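Local coordinates for protein MpaA (Escherichia coli O157:H7, PDB 5HXD) that probably hydrolyses the gamma-D-glutamyl-diaminopimelate amide bond of the murein tripeptide, as a zinc-dependent M14-family amidase in the breakdown of cell-wall peptides, at residues G109-R114 with L126-K131; L97-P102 with Y189-S194; V3-A8 with L66-R71; S41-A46 with H74-V79. All coordinates share one frame; numbering follows the deposited sequence.

Interaction 1 of 4, residues G109-R114 with L126-K131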
loop_
_atom_site.group_PDB
_atom_site.type_symbol
_atom_site.label_atom_id
_atom_site.label_comp_id
_atom_site.label_asym_id
_atom_site.label_seq_id
_atom_site.Cartn_x
_atom_site.Cartn_y
_atom_site.Cartn_z
ATOM N N GLY A 109 -16.082 -9.848 -19.120
ATOM C CA GLY A 109 -16.314 -8.480 -19.564
ATOM C C GLY A 109 -15.877 -7.454 -18.541
ATOM O O GLY A 109 -14.756 -7.496 -18.040
ATOM N N GLU A 110 -16.773 -6.542 -18.199
ATOM C CA GLU A 110 -16.383 -5.412 -17.381
ATOM C C GLU A 110 -17.051 -5.372 -16.008
ATOM O O GLU A 110 -18.140 -5.906 -15.801
ATOM C CB GLU A 110 -16.669 -4.112 -18.140
ATOM C CG GLU A 110 -15.771 -3.882 -19.349
ATOM C CD GLU A 110 -16.158 -2.639 -20.154
ATOM O OE1 GLU A 110 -16.791 -1.716 -19.595
ATOM O OE2 GLU A 110 -15.835 -2.591 -21.360
ATOM N N THR A 111 -16.367 -4.745 -15.063
ATOM C CA THR A 111 -16.917 -4.540 -13.740
ATOM C C THR A 111 -16.629 -3.093 -13.404
ATOM O O THR A 111 -15.695 -2.522 -13.948
ATOM C CB THR A 111 -16.305 -5.513 -12.697
ATOM O OG1 THR A 111 -16.893 -5.292 -11.414
ATOM C CG2 THR A 111 -14.801 -5.326 -12.593
ATOM N N VAL A 112 -17.443 -2.490 -12.542
ATOM C CA VAL A 112 -17.294 -1.072 -12.197
ATOM C C VAL A 112 -17.248 -0.867 -10.684
ATOM O O VAL A 112 -18.075 -1.395 -9.953
ATOM C CB VAL A 112 -18.442 -0.199 -12.791
ATOM C CG1 VAL A 112 -18.270 -0.019 -14.301
ATOM C CG2 VAL A 112 -19.830 -0.774 -12.449
ATOM N N TYR A 113 -16.262 -0.113 -10.219
ATOM C CA TYR A 113 -16.150 0.193 -8.806
ATOM C C TYR A 113 -16.400 1.687 -8.584
ATOM O O TYR A 113 -16.530 2.459 -9.542
ATOM C CB TYR A 113 -14.778 -0.254 -8.256
ATOM C CG TYR A 113 -13.546 0.505 -8.748
ATOM C CD1 TYR A 113 -13.023 1.562 -8.022
ATOM C CD2 TYR A 113 -12.888 0.140 -9.920
ATOM C CE1 TYR A 113 -11.909 2.241 -8.453
ATOM C CE2 TYR A 113 -11.763 0.818 -10.355
ATOM C CZ TYR A 113 -11.280 1.873 -9.619
ATOM O OH TYR A 113 -10.156 2.581 -10.032
ATOM N N ARG A 114 -16.496 2.095 -7.327
ATOM C CA ARG A 114 -16.726 3.499 -7.001
ATOM C C ARG A 114 -15.386 4.209 -6.864
ATOM O O ARG A 114 -14.529 3.736 -6.125
ATOM C CB ARG A 114 -17.535 3.624 -5.709
ATOM C CG ARG A 114 -18.022 5.018 -5.389
ATOM C CD ARG A 114 -18.659 5.061 -4.005
ATOM N NE ARG A 114 -19.779 4.141 -3.941
ATOM C CZ ARG A 114 -21.008 4.454 -4.327
ATOM N NH1 ARG A 114 -21.254 5.673 -4.791
ATOM N NH2 ARG A 114 -21.983 3.553 -4.257
ATOM N N LEU A 126 -13.254 -1.786 -14.793
ATOM C CA LEU A 126 -12.162 -2.753 -14.687
ATOM C C LEU A 126 -12.510 -4.016 -15.458
ATOM O O LEU A 126 -13.651 -4.204 -15.868
ATOM C CB LEU A 126 -11.864 -3.090 -13.224
ATOM C CG LEU A 126 -11.214 -2.016 -12.339
ATOM C CD1 LEU A 126 -10.863 -2.558 -10.961
ATOM C CD2 LEU A 126 -9.983 -1.451 -13.005
ATOM N N LEU A 127 -11.524 -4.883 -15.652
ATOM C CA LEU A 127 -11.746 -6.177 -16.311
ATOM C C LEU A 127 -11.955 -7.383 -15.320
ATOM O O LEU A 127 -11.437 -7.392 -14.195
ATOM C CB LEU A 127 -10.570 -6.464 -17.257
ATOM C CG LEU A 127 -10.292 -5.545 -18.455
ATOM C CD1 LEU A 127 -9.064 -6.032 -19.160
ATOM C CD2 LEU A 127 -11.442 -5.555 -19.424
ATOM N N THR A 128 -12.709 -8.402 -15.737
ATOM C CA THR A 128 -12.956 -9.552 -14.858
ATOM C C THR A 128 -12.032 -10.739 -15.165
ATOM O O THR A 128 -12.129 -11.790 -14.519
ATOM C CB THR A 128 -14.435 -10.046 -14.937
ATOM O OG1 THR A 128 -14.716 -10.583 -16.239
ATOM C CG2 THR A 128 -15.420 -8.922 -14.620
ATOM N N GLY A 129 -11.133 -10.568 -16.137
ATOM C CA GLY A 129 -10.286 -11.657 -16.598
ATOM C C GLY A 129 -10.807 -12.197 -17.913
ATOM O O GLY A 129 -11.987 -12.071 -18.229
ATOM N N ASP A 130 -9.932 -12.773 -18.722
ATOM C CA ASP A 130 -10.392 -13.294 -20.005
ATOM C C ASP A 130 -10.896 -14.722 -19.813
ATOM O O ASP A 130 -11.429 -15.337 -20.731
ATOM C CB ASP A 130 -9.286 -13.236 -21.069
ATOM C CG ASP A 130 -7.994 -13.882 -20.613
ATOM O OD1 ASP A 130 -8.008 -15.063 -20.171
ATOM O OD2 ASP A 130 -6.951 -13.211 -20.721
ATOM N N LYS A 131 -10.720 -15.246 -18.610
ATOM C CA LYS A 131 -11.328 -16.516 -18.265
ATOM C C LYS A 131 -11.465 -16.593 -16.750
ATOM O O LYS A 131 -10.727 -15.912 -16.031
ATOM C CB LYS A 131 -10.493 -17.676 -18.818
ATOM C CG LYS A 131 -9.114 -17.777 -18.199
ATOM C CD LYS A 131 -8.345 -18.976 -18.713
ATOM C CE LYS A 131 -7.156 -19.269 -17.792
ATOM N NZ LYS A 131 -6.292 -20.403 -18.263
#
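Leu126 meets the aromatic ring of Tyr113 at its edge, near the ring plane, and the two side chains cross at a slant. CG of Leu126 lies 3.5 Å from CE2 of Tyr113, and CD1 of Leu126 sits equally near CD2 of the same ring. Tyr113 reaches across because its CG stands between the backbone N and the carbonyl carbon (chi1 68°), which turns the ring toward the partner strand. On the same face of the sheet Thr111 lays its methyl CG2 3.7 Å from CB of Leu126; with OG1 anti to the backbone N (chi1 -179°), CG2 is the branch turned to Leu126. That methyl-bearing residue also meets Thr128, whose CG2 comes to 4.0 Å from CB of Thr111. OG1 of Thr128 is turned to the carbonyl of Lys107, its hydrogen-bond partner.

Backbone bonds set the pairing. Thr111 and Leu126 form an antiparallel hydrogen-bonded pair, with Thr111 N to Leu126 O at 2.9 Å and Leu126 N to Thr111 O at 2.7 Å. Thr128 N adds a bond to Gly109 O of 3.2 Å where the second strand gives way to loop. Gly11 of the second subunit packs on both Tyr113 and Leu126, which places this side of the pair at the dimer contact. The whole is a two-stranded antiparallel beta hairpin, strands 110-114 and 122-127, with the side chain of Tyr113 about 8 Å from the zinc ion.

Interaction 2 of 4, residues L97-P102 with Y189-S194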
loop_
_atom_site.group_PDB
_atom_site.type_symbol
_atom_site.label_atom_id
_atom_site.label_comp_id
_atom_site.label_asym_id
_atom_site.label_seq_id
_atom_site.Cartn_x
_atom_site.Cartn_y
_atom_site.Cartn_z
ATOM N N LEU A 97 -9.412 -8.377 -9.145
ATOM C CA LEU A 97 -9.181 -9.740 -8.665
ATOM C C LEU A 97 -10.402 -10.291 -7.917
ATOM O O LEU A 97 -10.596 -11.503 -7.839
ATOM C CB LEU A 97 -7.937 -9.808 -7.756
ATOM C CG LEU A 97 -6.555 -9.679 -8.415
ATOM C CD1 LEU A 97 -5.455 -9.608 -7.374
ATOM C CD2 LEU A 97 -6.297 -10.793 -9.391
ATOM N N ASN A 98 -11.222 -9.398 -7.378
ATOM C CA ASN A 98 -12.419 -9.807 -6.667
ATOM C C ASN A 98 -13.606 -9.890 -7.614
ATOM O O ASN A 98 -14.756 -9.818 -7.183
ATOM C CB ASN A 98 -12.727 -8.847 -5.519
ATOM C CG ASN A 98 -13.514 -9.504 -4.392
ATOM O OD1 ASN A 98 -13.203 -10.614 -3.948
ATOM N ND2 ASN A 98 -14.523 -8.805 -3.908
ATOM N N ARG A 99 -13.317 -10.019 -8.905
ATOM C CA ARG A 99 -14.322 -10.440 -9.880
ATOM C C ARG A 99 -13.714 -11.551 -10.708
ATOM O O ARG A 99 -14.336 -12.033 -11.655
ATOM C CB ARG A 99 -14.783 -9.291 -10.796
ATOM C CG ARG A 99 -15.383 -8.091 -10.089
ATOM C CD ARG A 99 -16.682 -8.434 -9.405
ATOM N NE ARG A 99 -17.245 -7.286 -8.719
ATOM C CZ ARG A 99 -16.853 -6.852 -7.523
ATOM N NH1 ARG A 99 -15.878 -7.473 -6.863
ATOM N NH2 ARG A 99 -17.428 -5.776 -6.995
ATOM N N ASN A 100 -12.502 -11.958 -10.334
ATOM C CA ASN A 100 -11.720 -12.946 -11.084
ATOM C C ASN A 100 -11.724 -14.407 -10.538
ATOM O O ASN A 100 -11.066 -15.281 -11.101
ATOM C CB ASN A 100 -10.270 -12.446 -11.181
ATOM C CG ASN A 100 -9.492 -13.090 -12.325
ATOM O OD1 ASN A 100 -8.416 -13.665 -12.115
ATOM N ND2 ASN A 100 -10.032 -12.999 -13.542
ATOM N N PHE A 101 -12.451 -14.692 -9.462
ATOM C CA PHE A 101 -12.387 -16.032 -8.888
ATOM C C PHE A 101 -13.316 -17.000 -9.620
ATOM O O PHE A 101 -14.468 -16.666 -9.921
ATOM C CB PHE A 101 -12.705 -15.992 -7.388
ATOM C CG PHE A 101 -11.582 -15.454 -6.549
ATOM C CD1 PHE A 101 -10.687 -16.318 -5.931
ATOM C CD2 PHE A 101 -11.403 -14.089 -6.396
ATOM C CE1 PHE A 101 -9.629 -15.838 -5.160
ATOM C CE2 PHE A 101 -10.349 -13.596 -5.626
ATOM C CZ PHE A 101 -9.456 -14.486 -5.004
ATOM N N PRO A 102 -12.815 -18.220 -9.901
ATOM C CA PRO A 102 -13.531 -19.241 -10.679
ATOM C C PRO A 102 -14.808 -19.778 -10.007
ATOM O O PRO A 102 -15.174 -20.928 -10.235
ATOM C CB PRO A 102 -12.493 -20.353 -10.827
ATOM C CG PRO A 102 -11.582 -20.169 -9.661
ATOM C CD PRO A 102 -11.480 -18.688 -9.487
ATOM N N TYR A 189 -24.927 -4.943 -3.220
ATOM C CA TYR A 189 -24.780 -5.052 -4.675
ATOM C C TYR A 189 -24.099 -6.377 -5.020
ATOM O O TYR A 189 -23.489 -7.018 -4.159
ATOM C CB TYR A 189 -23.996 -3.863 -5.273
ATOM C CG TYR A 189 -22.636 -3.654 -4.664
ATOM C CD1 TYR A 189 -21.506 -4.279 -5.187
ATOM C CD2 TYR A 189 -22.478 -2.840 -3.553
ATOM C CE1 TYR A 189 -20.259 -4.090 -4.610
ATOM C CE2 TYR A 189 -21.235 -2.639 -2.979
ATOM C CZ TYR A 189 -20.135 -3.260 -3.510
ATOM O OH TYR A 189 -18.914 -3.052 -2.925
ATOM N N GLU A 190 -24.217 -6.762 -6.292
ATOM C CA GLU A 190 -23.752 -8.051 -6.803
ATOM C C GLU A 190 -22.269 -8.021 -7.161
ATOM O O GLU A 190 -21.794 -7.045 -7.710
ATOM C CB GLU A 190 -24.588 -8.454 -8.029
ATOM C CG GLU A 190 -24.934 -9.938 -8.111
ATOM C CD GLU A 190 -26.249 -10.191 -8.842
ATOM O OE1 GLU A 190 -27.310 -10.189 -8.168
ATOM O OE2 GLU A 190 -26.225 -10.393 -10.077
ATOM N N THR A 191 -21.540 -9.088 -6.832
ATOM C CA THR A 191 -20.115 -9.171 -7.146
ATOM C C THR A 191 -19.737 -10.527 -7.768
ATOM O O THR A 191 -19.140 -11.362 -7.104
ATOM C CB THR A 191 -19.237 -8.937 -5.886
ATOM O OG1 THR A 191 -19.436 -10.007 -4.962
ATOM C CG2 THR A 191 -19.575 -7.621 -5.196
ATOM N N PRO A 192 -20.049 -10.724 -9.064
ATOM C CA PRO A 192 -19.729 -11.985 -9.745
ATOM C C PRO A 192 -18.236 -12.284 -9.725
ATOM O O PRO A 192 -17.429 -11.386 -9.936
ATOM C CB PRO A 192 -20.208 -11.742 -11.180
ATOM C CG PRO A 192 -20.160 -10.256 -11.354
ATOM C CD PRO A 192 -20.525 -9.691 -10.008
ATOM N N GLY A 193 -17.868 -13.533 -9.462
ATOM C CA GLY A 193 -16.470 -13.926 -9.453
ATOM C C GLY A 193 -15.705 -13.467 -8.220
ATOM O O GLY A 193 -14.482 -13.574 -8.186
ATOM N N SER A 194 -16.413 -12.964 -7.209
ATOM C CA SER A 194 -15.778 -12.512 -5.961
ATOM C C SER A 194 -15.173 -13.669 -5.147
ATOM O O SER A 194 -15.524 -14.837 -5.346
ATOM C CB SER A 194 -16.782 -11.749 -5.093
ATOM O OG SER A 194 -17.605 -12.638 -4.357
#
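Arg99 runs along the type II beta turn Thr191-Ser194, beginning with its CB at 3.5 Å from the carbonyl O of Pro192. CG stays near the same oxygen, and the bend at chi2 (-66°) brings CD of Arg99 to 3.1 Å from Pro192 O. NE then passes CA and CB of Thr191. CZ lies under the threonine: CB of Thr191 stands 3.6 Å above the guanidinium plane, over its centre, and the two side chains cross at about a right angle. At the tip, NH2 is 3.4 Å from CG2 of Thr191 and approaches the edge of the Tyr189 ring. Arg99 NH1 turns back and gives a hydrogen bond to Asn98 O at 2.6 Å, reaching it from above the carbonyl plane while the oxygen stays near the guanidinium plane.

Beyond the arginine, Phe101 N donates to Gly193 O at 2.6 Å. Asn98 OD1 accepts from Phe195 N, and the nearest atoms of the Asn98 and His49 side chains, His49 being a predicted zinc ligand, are about 3 Å apart. Two loops meet here: 97-102 precedes strand 110-114, while 189-194 leads into helix 195-201 with Ser194 as its N-cap; helix 136-148 packs against Leu97 and Phe101.

Interaction 3 of 4, residues V3-A8 with L66-R71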
loop_
_atom_site.group_PDB
_atom_site.type_symbol
_atom_site.label_atom_id
_atom_site.label_comp_id
_atom_site.label_asym_id
_atom_site.label_seq_id
_atom_site.Cartn_x
_atom_site.Cartn_y
_atom_site.Cartn_z
ATOM N N VAL A 3 1.971 -10.889 26.193
ATOM C CA VAL A 3 1.029 -11.023 25.076
ATOM C C VAL A 3 1.572 -10.388 23.768
ATOM O O VAL A 3 1.191 -10.793 22.665
ATOM C CB VAL A 3 -0.364 -10.385 25.431
ATOM C CG1 VAL A 3 -1.482 -10.957 24.554
ATOM C CG2 VAL A 3 -0.695 -10.565 26.913
ATOM N N THR A 4 2.462 -9.398 23.895
ATOM C CA THR A 4 3.006 -8.673 22.735
ATOM C C THR A 4 4.527 -8.492 22.765
ATOM O O THR A 4 5.100 -8.203 23.817
ATOM C CB THR A 4 2.394 -7.260 22.609
ATOM O OG1 THR A 4 3.027 -6.372 23.543
ATOM C CG2 THR A 4 0.889 -7.286 22.846
ATOM N N ARG A 5 5.167 -8.645 21.608
ATOM C CA ARG A 5 6.569 -8.253 21.434
ATOM C C ARG A 5 6.781 -6.783 21.835
ATOM O O ARG A 5 5.903 -5.944 21.617
ATOM C CB ARG A 5 7.014 -8.459 19.983
ATOM C CG ARG A 5 7.059 -9.896 19.514
ATOM C CD ARG A 5 8.040 -10.066 18.336
ATOM N NE ARG A 5 7.637 -9.302 17.153
ATOM C CZ ARG A 5 8.362 -9.173 16.044
ATOM N NH1 ARG A 5 9.555 -9.739 15.942
ATOM N NH2 ARG A 5 7.886 -8.467 15.032
ATOM N N PRO A 6 7.946 -6.468 22.427
ATOM C CA PRO A 6 8.287 -5.082 22.781
ATOM C C PRO A 6 8.252 -4.158 21.558
ATOM O O PRO A 6 8.755 -4.533 20.493
ATOM C CB PRO A 6 9.716 -5.192 23.331
ATOM C CG PRO A 6 9.860 -6.599 23.752
ATOM C CD PRO A 6 9.003 -7.414 22.820
ATOM N N ARG A 7 7.671 -2.969 21.721
ATOM C CA ARG A 7 7.500 -2.007 20.629
ATOM C C ARG A 7 8.796 -1.763 19.869
ATOM O O ARG A 7 8.774 -1.523 18.666
ATOM C CB ARG A 7 6.957 -0.681 21.172
ATOM C CG ARG A 7 6.334 0.232 20.125
ATOM C CD ARG A 7 5.693 1.453 20.779
ATOM N NE ARG A 7 6.683 2.304 21.439
ATOM C CZ ARG A 7 6.385 3.315 22.252
ATOM N NH1 ARG A 7 5.115 3.602 22.511
ATOM N NH2 ARG A 7 7.353 4.035 22.810
ATOM N N ALA A 8 9.921 -1.854 20.574
ATOM C CA ALA A 8 11.228 -1.562 19.996
ATOM C C ALA A 8 11.684 -2.562 18.931
ATOM O O ALA A 8 12.580 -2.255 18.156
ATOM C CB ALA A 8 12.267 -1.481 21.101
ATOM N N LEU A 66 1.793 -9.206 18.200
ATOM C CA LEU A 66 1.390 -10.394 18.946
ATOM C C LEU A 66 2.557 -11.375 19.076
ATOM O O LEU A 66 3.365 -11.508 18.158
ATOM C CB LEU A 66 0.187 -11.065 18.267
ATOM C CG LEU A 66 -0.306 -12.378 18.915
ATOM C CD1 LEU A 66 -0.697 -12.166 20.384
ATOM C CD2 LEU A 66 -1.442 -13.030 18.112
ATOM N N THR A 67 2.667 -12.028 20.231
ATOM C CA THR A 67 3.772 -12.946 20.458
ATOM C C THR A 67 3.520 -14.176 19.604
ATOM O O THR A 67 2.413 -14.705 19.611
ATOM C CB THR A 67 3.911 -13.310 21.937
ATOM O OG1 THR A 67 3.864 -12.107 22.718
ATOM C CG2 THR A 67 5.234 -14.036 22.194
ATOM N N PRO A 68 4.533 -14.597 18.824
ATOM C CA PRO A 68 4.375 -15.611 17.771
ATOM C C PRO A 68 3.714 -16.911 18.227
ATOM O O PRO A 68 2.816 -17.388 17.520
ATOM C CB PRO A 68 5.815 -15.861 17.313
ATOM C CG PRO A 68 6.480 -14.591 17.528
ATOM C CD PRO A 68 5.858 -13.961 18.756
ATOM N N SER A 69 4.132 -17.457 19.371
ATOM C CA SER A 69 3.594 -18.730 19.892
ATOM C C SER A 69 2.067 -18.782 19.896
ATOM O O SER A 69 1.482 -19.839 19.659
ATOM C CB SER A 69 4.100 -18.990 21.320
ATOM O OG SER A 69 5.429 -18.535 21.515
ATOM N N LEU A 70 1.441 -17.636 20.166
ATOM C CA LEU A 70 -0.008 -17.518 20.345
ATOM C C LEU A 70 -0.839 -17.422 19.047
ATOM O O LEU A 70 -2.066 -17.303 19.113
ATOM C CB LEU A 70 -0.324 -16.287 21.211
ATOM C CG LEU A 70 0.397 -16.054 22.545
ATOM C CD1 LEU A 70 0.239 -14.596 23.016
ATOM C CD2 LEU A 70 -0.108 -17.029 23.610
ATOM N N ARG A 71 -0.203 -17.457 17.874
ATOM C CA ARG A 71 -0.971 -17.295 16.632
ATOM C C ARG A 71 -1.671 -18.592 16.247
ATOM O O ARG A 71 -1.041 -19.646 16.111
ATOM C CB ARG A 71 -0.080 -16.803 15.470
ATOM C CG ARG A 71 -0.872 -16.300 14.239
ATOM C CD ARG A 71 -0.091 -15.269 13.374
ATOM N NE ARG A 71 1.131 -15.823 12.795
ATOM C CZ ARG A 71 1.162 -16.551 11.686
ATOM N NH1 ARG A 71 0.040 -16.804 11.038
ATOM N NH2 ARG A 71 2.306 -17.029 11.223
#
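Val3 O accepts a hydrogen bond from Thr67 N at 3.1 Å, and the backbones draw closest at Thr4 and Leu66, whose CA atoms are 4.5 Å apart in a single bridge. The same Val3 carbonyl is met by side chains of the other segment. Leu66 swings its CG anti to the backbone N (chi1 177°), and this brings methyl CD1 to 3.3 Å from Val3 O. Leu70 CD1 approaches that oxygen too, from the 3-10 turn 68-70, and lies 4.3 Å from CG1 of Val3. Val3 CG1 is almost as near to CD1 of Leu66, giving a small apolar patch of three aliphatic residues. Arg5 CG makes a loose contact with CD of Pro68, 4.3 Å, while its guanidinium goes elsewhere, with NH2 bonded to the carbonyls of Arg64 and Ala12; its backbone bonds to Thr65, so that helix 53-65 shares in the hold.

Further along the N-terminal segment, Arg7 forms a salt bridge with Asp123 of the second subunit. The two segments have one backbone bond between them, but Thr67 grips two successive carbonyls, Val3 by its N and Thr2 by its OG1. The terminus is thus held at the surface mainly through polar grips on its carbonyls, with little apolar burial.

Interaction 4 of 4, residues S41-A46 with H74-V79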
loop_
_atom_site.group_PDB
_atom_site.type_symbol
_atom_site.label_atom_id
_atom_site.label_comp_id
_atom_site.label_asym_id
_atom_site.label_seq_id
_atom_site.Cartn_x
_atom_site.Cartn_y
_atom_site.Cartn_z
ATOM N N SER A 41 -7.568 -23.811 12.702
ATOM C CA SER A 41 -6.809 -22.790 11.990
ATOM C C SER A 41 -7.594 -22.262 10.820
ATOM O O SER A 41 -8.087 -23.040 9.995
ATOM C CB SER A 41 -5.479 -23.333 11.508
ATOM O OG SER A 41 -4.555 -23.351 12.570
ATOM N N GLY A 42 -7.725 -20.938 10.790
ATOM C CA GLY A 42 -8.408 -20.228 9.734
ATOM C C GLY A 42 -7.433 -19.375 8.948
ATOM O O GLY A 42 -6.221 -19.484 9.130
ATOM N N LEU A 43 -7.957 -18.521 8.079
ATOM C CA LEU A 43 -7.093 -17.730 7.200
ATOM C C LEU A 43 -7.424 -16.250 7.316
ATOM O O LEU A 43 -8.605 -15.866 7.257
ATOM C CB LEU A 43 -7.238 -18.209 5.749
ATOM C CG LEU A 43 -6.420 -17.560 4.629
ATOM C CD1 LEU A 43 -4.950 -17.436 5.000
ATOM C CD2 LEU A 43 -6.592 -18.384 3.365
ATOM N N ILE A 44 -6.399 -15.418 7.497
ATOM C CA ILE A 44 -6.621 -13.971 7.525
ATOM C C ILE A 44 -5.915 -13.298 6.346
ATOM O O ILE A 44 -4.719 -13.466 6.110
ATOM C CB ILE A 44 -6.174 -13.349 8.866
ATOM C CG1 ILE A 44 -6.817 -14.111 10.029
ATOM C CG2 ILE A 44 -6.587 -11.881 8.939
ATOM C CD1 ILE A 44 -6.025 -14.057 11.319
ATOM N N LEU A 45 -6.692 -12.525 5.606
ATOM C CA LEU A 45 -6.330 -12.102 4.266
ATOM C C LEU A 45 -6.362 -10.597 4.199
ATOM O O LEU A 45 -7.164 -9.968 4.904
ATOM C CB LEU A 45 -7.330 -12.680 3.258
ATOM C CG LEU A 45 -6.961 -13.479 2.017
ATOM C CD1 LEU A 45 -6.031 -14.619 2.342
ATOM C CD2 LEU A 45 -8.233 -14.004 1.414
ATOM N N ALA A 46 -5.526 -10.016 3.336
ATOM C CA ALA A 46 -5.587 -8.586 3.095
ATOM C C ALA A 46 -5.016 -8.188 1.739
ATOM O O ALA A 46 -4.396 -8.995 1.045
ATOM C CB ALA A 46 -4.872 -7.849 4.193
ATOM N N HIS A 74 -3.498 -18.725 9.862
ATOM C CA HIS A 74 -2.623 -18.368 8.745
ATOM C C HIS A 74 -2.857 -16.938 8.244
ATOM O O HIS A 74 -3.973 -16.416 8.332
ATOM C CB HIS A 74 -2.827 -19.329 7.568
ATOM C CG HIS A 74 -2.686 -20.776 7.921
ATOM N ND1 HIS A 74 -1.505 -21.316 8.376
ATOM C CD2 HIS A 74 -3.567 -21.798 7.855
ATOM C CE1 HIS A 74 -1.667 -22.608 8.596
ATOM N NE2 HIS A 74 -2.910 -22.926 8.287
ATOM N N VAL A 75 -1.819 -16.324 7.678
ATOM C CA VAL A 75 -1.889 -14.915 7.281
ATOM C C VAL A 75 -1.292 -14.637 5.903
ATOM O O VAL A 75 -0.165 -15.046 5.607
ATOM C CB VAL A 75 -1.176 -14.009 8.320
ATOM C CG1 VAL A 75 -1.091 -12.560 7.815
ATOM C CG2 VAL A 75 -1.890 -14.080 9.675
ATOM N N VAL A 76 -2.080 -13.953 5.074
ATOM C CA VAL A 76 -1.616 -13.330 3.834
ATOM C C VAL A 76 -1.806 -11.803 3.894
ATOM O O VAL A 76 -2.933 -11.305 3.855
ATOM C CB VAL A 76 -2.385 -13.884 2.609
ATOM C CG1 VAL A 76 -2.070 -13.071 1.343
ATOM C CG2 VAL A 76 -2.110 -15.365 2.432
ATOM N N LEU A 77 -0.712 -11.058 3.997
ATOM C CA LEU A 77 -0.801 -9.597 4.101
ATOM C C LEU A 77 -1.264 -8.941 2.804
ATOM O O LEU A 77 -2.037 -7.983 2.837
ATOM C CB LEU A 77 0.543 -9.002 4.508
ATOM C CG LEU A 77 0.978 -9.318 5.933
ATOM C CD1 LEU A 77 2.373 -8.813 6.188
ATOM C CD2 LEU A 77 0.003 -8.676 6.870
ATOM N N CYS A 78 -0.804 -9.445 1.662
ATOM C CA CYS A 78 -1.116 -8.782 0.407
ATOM C C CYS A 78 -1.377 -9.771 -0.737
ATOM O O CYS A 78 -0.455 -10.376 -1.298
ATOM C CB CYS A 78 0.017 -7.813 0.051
ATOM S SG CYS A 78 -0.400 -6.594 -1.181
ATOM N N VAL A 79 -2.655 -9.938 -1.069
ATOM C CA VAL A 79 -3.060 -10.829 -2.147
ATOM C C VAL A 79 -2.536 -10.292 -3.489
ATOM O O VAL A 79 -2.116 -11.060 -4.358
ATOM C CB VAL A 79 -4.605 -10.997 -2.178
ATOM C CG1 VAL A 79 -5.061 -11.639 -3.467
ATOM C CG2 VAL A 79 -5.096 -11.823 -0.983
#
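Strands 43-45 and 74-76 are the two parallel strands of a beta-alpha-beta unit whose crossover is helix 53-65, and their short axes pass 4.7 Å apart at an angle of 17°. The backbone ladder starts with His74 N to Gly42 O at 2.9 Å. Ile44 uses both its N and its O toward 74-76, its N to His74 O at 2.8 Å and its O to Val76 N at 2.9 Å, the latter nearly straight at 167°. Ala46 N to Val76 O is weak, and further along Val79 N bonds to Ala46 O.

Within the mixed sheet at the centre of this M14-family fold, 74-76 is the outermost strand of the chain on its side and 43-45 lies next to it, followed by 153-157. On one face, Leu45 runs alongside Val76, with CD1 of Leu45 at 3.7 Å from CB of Val76. Leu45 CG also meets CG2 of Val79 at 3.9 Å. Leu43 crosses His74 at about a right angle; its CG is anti to the backbone N (chi1 -179°), which takes CD1 to 3.8 Å from the histidine CB. ND1 of His74 is hydrogen-bonded to Ala34 N. Helix 136-148 covers this face, while Val75, on the other, packs against Leu59 of helix 53-65. Cys78 is disulfide-bonded to Cys84.

Interaction 4 is the core contact, its residues all buried, at the central sheet, and held by a ladder of parallel backbone bonds with aliphatic packing on both faces. Interaction 2 is also largely buried but joins two irregular loops near the zinc site, mixing one backbone bond with arginine packing. Interaction 1, partly buried, is a local hairpin nested along the chain inside the loop closed by interaction 2; the two meet where Thr128 O accepts a probable hydrogen bond from Asn100 ND2. Interaction 3 lies at the surface, with a single backbone bond and few methyl contacts; its 66-71 segment lies just before 74-79. Interactions 1, 3 and 4 all touch the second subunit.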